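Local coordinates for glycosyl hydrolase family 2, TIM barrel domain protein (Faecalibacterium prausnitzii A2-165, PDB 6ED2) that probably hydrolyses beta-glucuronides, as a glycoside hydrolase family 2 beta-glucuronidase of a human gut bacterium, at residues 319-324 / 357-362; 351-356 / 373-378. One frame throughout, in Å; residues are numbered along the deposited sequence.

Contact 1 (319-324 / 357-362)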
loop_
_atom_site.group_PDB
_atom_site.type_symbol
_atom_site.label_atom_id
_atom_site.label_comp_id
_atom_site.label_asym_id
_atom_site.label_seq_id
_atom_site.Cartn_x
_atom_site.Cartn_y
_atom_site.Cartn_z
ATOM N N PHE A 319 -24.961 5.401 6.861
ATOM C CA PHE A 319 -24.155 5.692 5.687
ATOM C C PHE A 319 -24.997 6.229 4.547
ATOM O O PHE A 319 -26.175 5.893 4.399
ATOM C CB PHE A 319 -23.425 4.433 5.173
ATOM C CG PHE A 319 -22.613 3.739 6.211
ATOM C CD1 PHE A 319 -21.307 4.152 6.478
ATOM C CD2 PHE A 319 -23.146 2.665 6.920
ATOM C CE1 PHE A 319 -20.543 3.509 7.438
ATOM C CE2 PHE A 319 -22.398 2.011 7.904
ATOM C CZ PHE A 319 -21.100 2.432 8.167
ATOM N N GLY A 320 -24.356 7.045 3.715
ATOM C CA GLY A 320 -24.670 7.029 2.306
ATOM C C GLY A 320 -23.909 5.877 1.659
ATOM O O GLY A 320 -22.730 5.652 1.931
ATOM N N ARG A 321 -24.604 5.136 0.807
ATOM C CA ARG A 321 -24.065 3.959 0.164
ATOM C C ARG A 321 -23.914 4.184 -1.337
ATOM O O ARG A 321 -24.116 5.290 -1.866
ATOM C CB ARG A 321 -24.967 2.763 0.466
ATOM C CG ARG A 321 -24.887 2.277 1.916
ATOM C CD ARG A 321 -25.701 0.997 2.104
ATOM N NE ARG A 321 -25.227 -0.002 1.152
ATOM C CZ ARG A 321 -24.257 -0.868 1.409
ATOM N NH1 ARG A 321 -23.691 -0.884 2.610
ATOM N NH2 ARG A 321 -23.848 -1.702 0.464
ATOM N N HIS A 322 -23.538 3.115 -2.026
ATOM C CA HIS A 322 -23.599 3.028 -3.470
ATOM C C HIS A 322 -23.829 1.567 -3.818
ATOM O O HIS A 322 -23.476 0.666 -3.048
ATOM C CB HIS A 322 -22.317 3.543 -4.152
ATOM C CG HIS A 322 -22.442 4.927 -4.735
ATOM N ND1 HIS A 322 -23.374 5.255 -5.701
ATOM C CD2 HIS A 322 -21.744 6.067 -4.483
ATOM C CE1 HIS A 322 -23.253 6.536 -6.009
ATOM N NE2 HIS A 322 -22.271 7.050 -5.284
ATOM N N GLU A 323 -24.448 1.334 -4.965
ATOM C CA GLU A 323 -24.428 -0.002 -5.553
ATOM C C GLU A 323 -23.153 -0.046 -6.387
ATOM O O GLU A 323 -23.112 0.398 -7.536
ATOM C CB GLU A 323 -25.685 -0.273 -6.367
ATOM C CG GLU A 323 -26.913 -0.558 -5.524
ATOM C CD GLU A 323 -28.120 -0.910 -6.389
ATOM O OE1 GLU A 323 -28.488 -0.086 -7.268
ATOM O OE2 GLU A 323 -28.682 -2.014 -6.208
ATOM N N ASP A 324 -22.080 -0.537 -5.771
ATOM C CA ASP A 324 -20.756 -0.437 -6.364
ATOM C C ASP A 324 -19.883 -1.520 -5.747
ATOM O O ASP A 324 -19.903 -1.704 -4.526
ATOM C CB ASP A 324 -20.164 0.966 -6.111
ATOM C CG ASP A 324 -18.685 1.060 -6.464
ATOM O OD1 ASP A 324 -18.365 1.647 -7.520
ATOM O OD2 ASP A 324 -17.837 0.567 -5.675
ATOM N N TYR A 357 -29.833 6.756 -6.094
ATOM C CA TYR A 357 -30.774 6.085 -6.980
ATOM C C TYR A 357 -31.412 4.966 -6.179
ATOM O O TYR A 357 -30.837 4.520 -5.181
ATOM C CB TYR A 357 -30.072 5.518 -8.232
ATOM C CG TYR A 357 -28.710 4.949 -7.892
ATOM C CD1 TYR A 357 -28.577 3.656 -7.385
ATOM C CD2 TYR A 357 -27.564 5.727 -8.014
ATOM C CE1 TYR A 357 -27.343 3.158 -7.035
ATOM C CE2 TYR A 357 -26.321 5.226 -7.677
ATOM C CZ TYR A 357 -26.223 3.954 -7.179
ATOM O OH TYR A 357 -25.004 3.484 -6.822
ATOM N N PRO A 358 -32.611 4.538 -6.547
ATOM C CA PRO A 358 -33.202 3.393 -5.854
ATOM C C PRO A 358 -32.328 2.164 -6.072
ATOM O O PRO A 358 -31.733 1.979 -7.139
ATOM C CB PRO A 358 -34.585 3.253 -6.502
ATOM C CG PRO A 358 -34.827 4.541 -7.175
ATOM C CD PRO A 358 -33.496 5.063 -7.596
ATOM N N TYR A 359 -32.206 1.354 -5.035
ATOM C CA TYR A 359 -31.342 0.187 -5.100
ATOM C C TYR A 359 -32.141 -1.029 -5.572
ATOM O O TYR A 359 -33.369 -0.986 -5.678
ATOM C CB TYR A 359 -30.714 -0.089 -3.731
ATOM C CG TYR A 359 -29.646 0.897 -3.296
ATOM C CD1 TYR A 359 -29.158 1.858 -4.170
ATOM C CD2 TYR A 359 -29.125 0.852 -2.009
ATOM C CE1 TYR A 359 -28.171 2.756 -3.771
ATOM C CE2 TYR A 359 -28.136 1.736 -1.595
ATOM C CZ TYR A 359 -27.660 2.683 -2.477
ATOM O OH TYR A 359 -26.682 3.560 -2.068
ATOM N N ALA A 360 -31.428 -2.131 -5.835
ATOM C CA ALA A 360 -32.092 -3.402 -6.104
ATOM C C ALA A 360 -33.004 -3.769 -4.944
ATOM O O ALA A 360 -32.656 -3.567 -3.780
ATOM C CB ALA A 360 -31.070 -4.523 -6.325
ATOM N N GLU A 361 -34.178 -4.317 -5.275
ATOM C CA GLU A 361 -35.154 -4.695 -4.255
ATOM C C GLU A 361 -34.535 -5.573 -3.175
ATOM O O GLU A 361 -34.898 -5.460 -1.997
ATOM C CB GLU A 361 -36.343 -5.424 -4.903
ATOM C CG GLU A 361 -37.189 -4.605 -5.895
ATOM C CD GLU A 361 -36.736 -4.709 -7.354
ATOM O OE1 GLU A 361 -35.508 -4.697 -7.624
ATOM O OE2 GLU A 361 -37.619 -4.786 -8.248
ATOM N N GLU A 362 -33.602 -6.464 -3.558
ATOM C CA GLU A 362 -33.030 -7.421 -2.610
ATOM C C GLU A 362 -32.349 -6.736 -1.426
ATOM O O GLU A 362 -32.330 -7.284 -0.318
ATOM C CB GLU A 362 -32.035 -8.331 -3.345
ATOM C CG GLU A 362 -32.705 -9.322 -4.292
ATOM C CD GLU A 362 -33.019 -8.757 -5.664
ATOM O OE1 GLU A 362 -33.072 -7.507 -5.858
ATOM O OE2 GLU A 362 -33.223 -9.589 -6.571
#
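Tyr357 and Glu323 each owe their place in the contact to one torsion: in Tyr357, CG sits between the backbone N and the carbonyl carbon (chi1 38°), which points the phenol end-on at the 322-323 backbone and the His322 ring, and in Glu323 the extended chi2 (-176°) carries the carboxylate past Tyr359 to Ala360. The phenol of Tyr357 ends against two partners. Its OH lies 2.7 Å from His322 ND1 in a nearly straight hydrogen bond in which either atom could be the donor, and the Glu323 backbone N gives it a second bond, 2.9 Å from N to OH. The His322 and Tyr357 rings meet rim to rim, neither over the face of the other. Glu323 passes alongside Tyr359 in the opposite direction, laying its CG over one face of that ring, 3.9 Å from the centroid, in a CH-pi contact. Beyond it, the carboxylate receives Ala360 N on OE2 at 2.8 Å, the donor standing 43° out of the carboxylate plane, while OE1 lies near the rim of Tyr357 and forms a salt bridge with Arg198. A phenylalanine in place of Tyr357 would probably leave His322 ND1 and the Glu323 amide without their common partner. Tyr359 OH comes to 3.2 Å from Arg321 CB but is hydrogen-bonded to Ser355 O. The contact thus joins the loop leaving barrel strand 312-320 to the loop entering helix 361-370; Glu323 also touches Ile363 of that helix, and the Arg321 guanidinium turns to Asp340 on helix 334-347.

Contact 2 (351-356 / 373-378)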
loop_
_atom_site.group_PDB
_atom_site.type_symbol
_atom_site.label_atom_id
_atom_site.label_comp_id
_atom_site.label_asym_id
_atom_site.label_seq_id
_atom_site.Cartn_x
_atom_site.Cartn_y
_atom_site.Cartn_z
ATOM N N CYS A 351 -29.093 2.777 9.877
ATOM C CA CYS A 351 -29.762 3.539 8.833
ATOM C C CYS A 351 -28.828 3.740 7.652
ATOM O O CYS A 351 -27.625 3.931 7.831
ATOM C CB CYS A 351 -30.227 4.905 9.375
ATOM S SG CYS A 351 -31.079 5.935 8.141
ATOM N N PHE A 352 -29.390 3.729 6.442
ATOM C CA PHE A 352 -28.625 4.227 5.298
ATOM C C PHE A 352 -29.552 4.859 4.273
ATOM O O PHE A 352 -30.751 4.584 4.233
ATOM C CB PHE A 352 -27.768 3.134 4.616
ATOM C CG PHE A 352 -28.556 1.953 4.086
ATOM C CD1 PHE A 352 -29.070 1.958 2.800
ATOM C CD2 PHE A 352 -28.739 0.818 4.864
ATOM C CE1 PHE A 352 -29.770 0.850 2.304
ATOM C CE2 PHE A 352 -29.436 -0.288 4.373
ATOM C CZ PHE A 352 -29.960 -0.261 3.094
ATOM N N ARG A 353 -28.961 5.688 3.422
ATOM C CA ARG A 353 -29.654 6.357 2.334
ATOM C C ARG A 353 -29.253 5.691 1.028
ATOM O O ARG A 353 -28.082 5.338 0.843
ATOM C CB ARG A 353 -29.299 7.857 2.316
ATOM C CG ARG A 353 -29.779 8.638 1.081
ATOM C CD ARG A 353 -29.509 10.155 1.190
ATOM N NE ARG A 353 -28.079 10.457 1.304
ATOM C CZ ARG A 353 -27.370 11.078 0.372
ATOM N NH1 ARG A 353 -27.952 11.478 -0.747
ATOM N NH2 ARG A 353 -26.076 11.311 0.562
ATOM N N THR A 354 -30.217 5.505 0.118
ATOM C CA THR A 354 -29.904 4.872 -1.167
ATOM C C THR A 354 -29.391 5.915 -2.157
ATOM O O THR A 354 -29.968 6.176 -3.214
ATOM C CB THR A 354 -31.109 4.112 -1.730
ATOM O OG1 THR A 354 -32.047 5.028 -2.317
ATOM C CG2 THR A 354 -31.785 3.269 -0.649
ATOM N N SER A 355 -28.279 6.526 -1.783
ATOM C CA SER A 355 -27.621 7.469 -2.672
ATOM C C SER A 355 -27.047 6.717 -3.860
ATOM O O SER A 355 -26.440 5.663 -3.676
ATOM C CB SER A 355 -26.513 8.191 -1.913
ATOM O OG SER A 355 -25.873 7.293 -1.020
ATOM N N HIS A 356 -27.253 7.222 -5.082
ATOM C CA HIS A 356 -28.136 8.352 -5.418
ATOM C C HIS A 356 -29.216 7.888 -6.395
ATOM O O HIS A 356 -29.443 8.517 -7.424
ATOM C CB HIS A 356 -27.357 9.492 -6.069
ATOM C CG HIS A 356 -26.329 10.111 -5.180
ATOM N ND1 HIS A 356 -26.647 10.703 -3.977
ATOM C CD2 HIS A 356 -24.989 10.248 -5.327
ATOM C CE1 HIS A 356 -25.542 11.168 -3.414
ATOM N NE2 HIS A 356 -24.525 10.910 -4.214
ATOM N N LEU A 373 -33.072 0.935 8.893
ATOM C CA LEU A 373 -33.888 2.025 8.382
ATOM C C LEU A 373 -33.278 2.552 7.094
ATOM O O LEU A 373 -32.065 2.764 7.012
ATOM C CB LEU A 373 -33.982 3.157 9.413
ATOM C CG LEU A 373 -34.396 2.753 10.822
ATOM C CD1 LEU A 373 -34.377 3.955 11.762
ATOM C CD2 LEU A 373 -35.786 2.118 10.780
ATOM N N ILE A 374 -34.127 2.804 6.104
ATOM C CA ILE A 374 -33.699 3.258 4.783
ATOM C C ILE A 374 -34.349 4.598 4.470
ATOM O O ILE A 374 -35.575 4.741 4.582
ATOM C CB ILE A 374 -34.076 2.239 3.695
ATOM C CG1 ILE A 374 -33.316 0.920 3.906
ATOM C CG2 ILE A 374 -33.837 2.828 2.294
ATOM C CD1 ILE A 374 -33.520 -0.061 2.770
ATOM N N ILE A 375 -33.536 5.553 4.030
ATOM C CA ILE A 375 -34.005 6.738 3.330
ATOM C C ILE A 375 -33.894 6.464 1.837
ATOM O O ILE A 375 -32.791 6.325 1.304
ATOM C CB ILE A 375 -33.210 7.987 3.728
ATOM C CG1 ILE A 375 -33.290 8.195 5.247
ATOM C CG2 ILE A 375 -33.742 9.197 2.979
ATOM C CD1 ILE A 375 -32.469 9.372 5.749
ATOM N N ASP A 376 -35.037 6.403 1.159
ATOM C CA ASP A 376 -35.129 5.956 -0.226
ATOM C C ASP A 376 -35.016 7.164 -1.145
ATOM O O ASP A 376 -35.800 8.120 -1.025
ATOM C CB ASP A 376 -36.457 5.233 -0.445
ATOM C CG ASP A 376 -36.397 4.160 -1.540
ATOM O OD1 ASP A 376 -35.361 4.005 -2.247
ATOM O OD2 ASP A 376 -37.431 3.472 -1.699
ATOM N N GLU A 377 -34.069 7.117 -2.077
ATOM C CA GLU A 377 -33.711 8.287 -2.867
ATOM C C GLU A 377 -33.850 8.016 -4.360
ATOM O O GLU A 377 -33.336 7.017 -4.879
ATOM C CB GLU A 377 -32.283 8.733 -2.546
ATOM C CG GLU A 377 -31.859 9.985 -3.312
ATOM C CD GLU A 377 -30.576 10.608 -2.760
ATOM O OE1 GLU A 377 -30.595 11.113 -1.607
ATOM O OE2 GLU A 377 -29.554 10.601 -3.488
ATOM N N VAL A 378 -34.500 8.943 -5.047
ATOM C CA VAL A 378 -34.714 8.911 -6.492
ATOM C C VAL A 378 -33.470 9.476 -7.190
ATOM O O VAL A 378 -32.722 10.240 -6.568
ATOM C CB VAL A 378 -36.016 9.675 -6.792
ATOM C CG1 VAL A 378 -35.784 11.173 -6.865
ATOM C CG2 VAL A 378 -36.748 9.125 -7.991
#
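Glu377 reaches across to the 351-356 segment from the C-terminal end of strand 373-377. Its CB packs 3.5 Å from Thr354 O. With CG anti to the backbone N (chi1 -178°) and an extended chain beyond, the carboxylate is carried past the threonine to lie between Arg353 and His356. There the two oxygens divide their partners. OE1 takes Arg353 NH1 at 2.8 Å on its syn side, a salt bridge lying in the guanidinium plane, and is also hydrogen-bonded to Ser437. OE2 accepts His356 ND1 at 2.9 Å; imidazole and carboxylate are nearly coplanar, 9° apart, and this bond, with the grip on OE1, probably limits rotation of the carboxylate. Ser355 CB covers one face of the guanidinium and one of the imidazole, and a cis peptide bond precedes His356.

Along the strands, the hydrogen bonds Phe352 N to Leu373 O, Ile375 N to Phe352 O and Thr354 N to Ile375 O make the parallel pairing. Where strand 351-353 stops, a side chain takes over: Thr354 OG1 accepts Glu377 N at 2.9 Å. On the face carrying Phe352 and Ile374, the two side chains point the same way, with Ile374 CG1 over the phenyl face, 4.1 Å from its centroid. Thr354 CG2 meets Ile374 CG2 at 3.6 Å.

These are two neighbouring strands of the TIM barrel, linked by a beta-alpha-beta crossover. Helix 361-370 covers the Phe352 face through Ile363, Tyr364 and Ala367; on the other, Cys351 and Ile375 touch Leu578 of strand 574-580, and Arg353 NH2 forms a salt bridge with Glu535 on strand 531-535.

In the fold
The segments of the two contacts alternate along the chain, 351-356 running straight into 357-362, and the contact centres lie about 7 Å apart. Strand 312-320 borders strand 351-353 in the barrel, where Phe319 O and Arg353 N are 3.0 Å apart, a probable hydrogen bond. Beyond the strands, Ser355 OG of contact 2 lies 2.8 Å from Arg321 O of contact 1, probably also bonded. Both reach the C-terminal ends of the barrel strands, where TIM-barrel glycosidases carry their active sites. A magnesium ion, distinct from that at Thr239 and Glu241, lies about 3 Å from the His322 side chain and about 4 Å from that of His356; a glycerol, probably from the crystallisation liquor, lies about 3 Å from the His356 side chain and may mark a pocket.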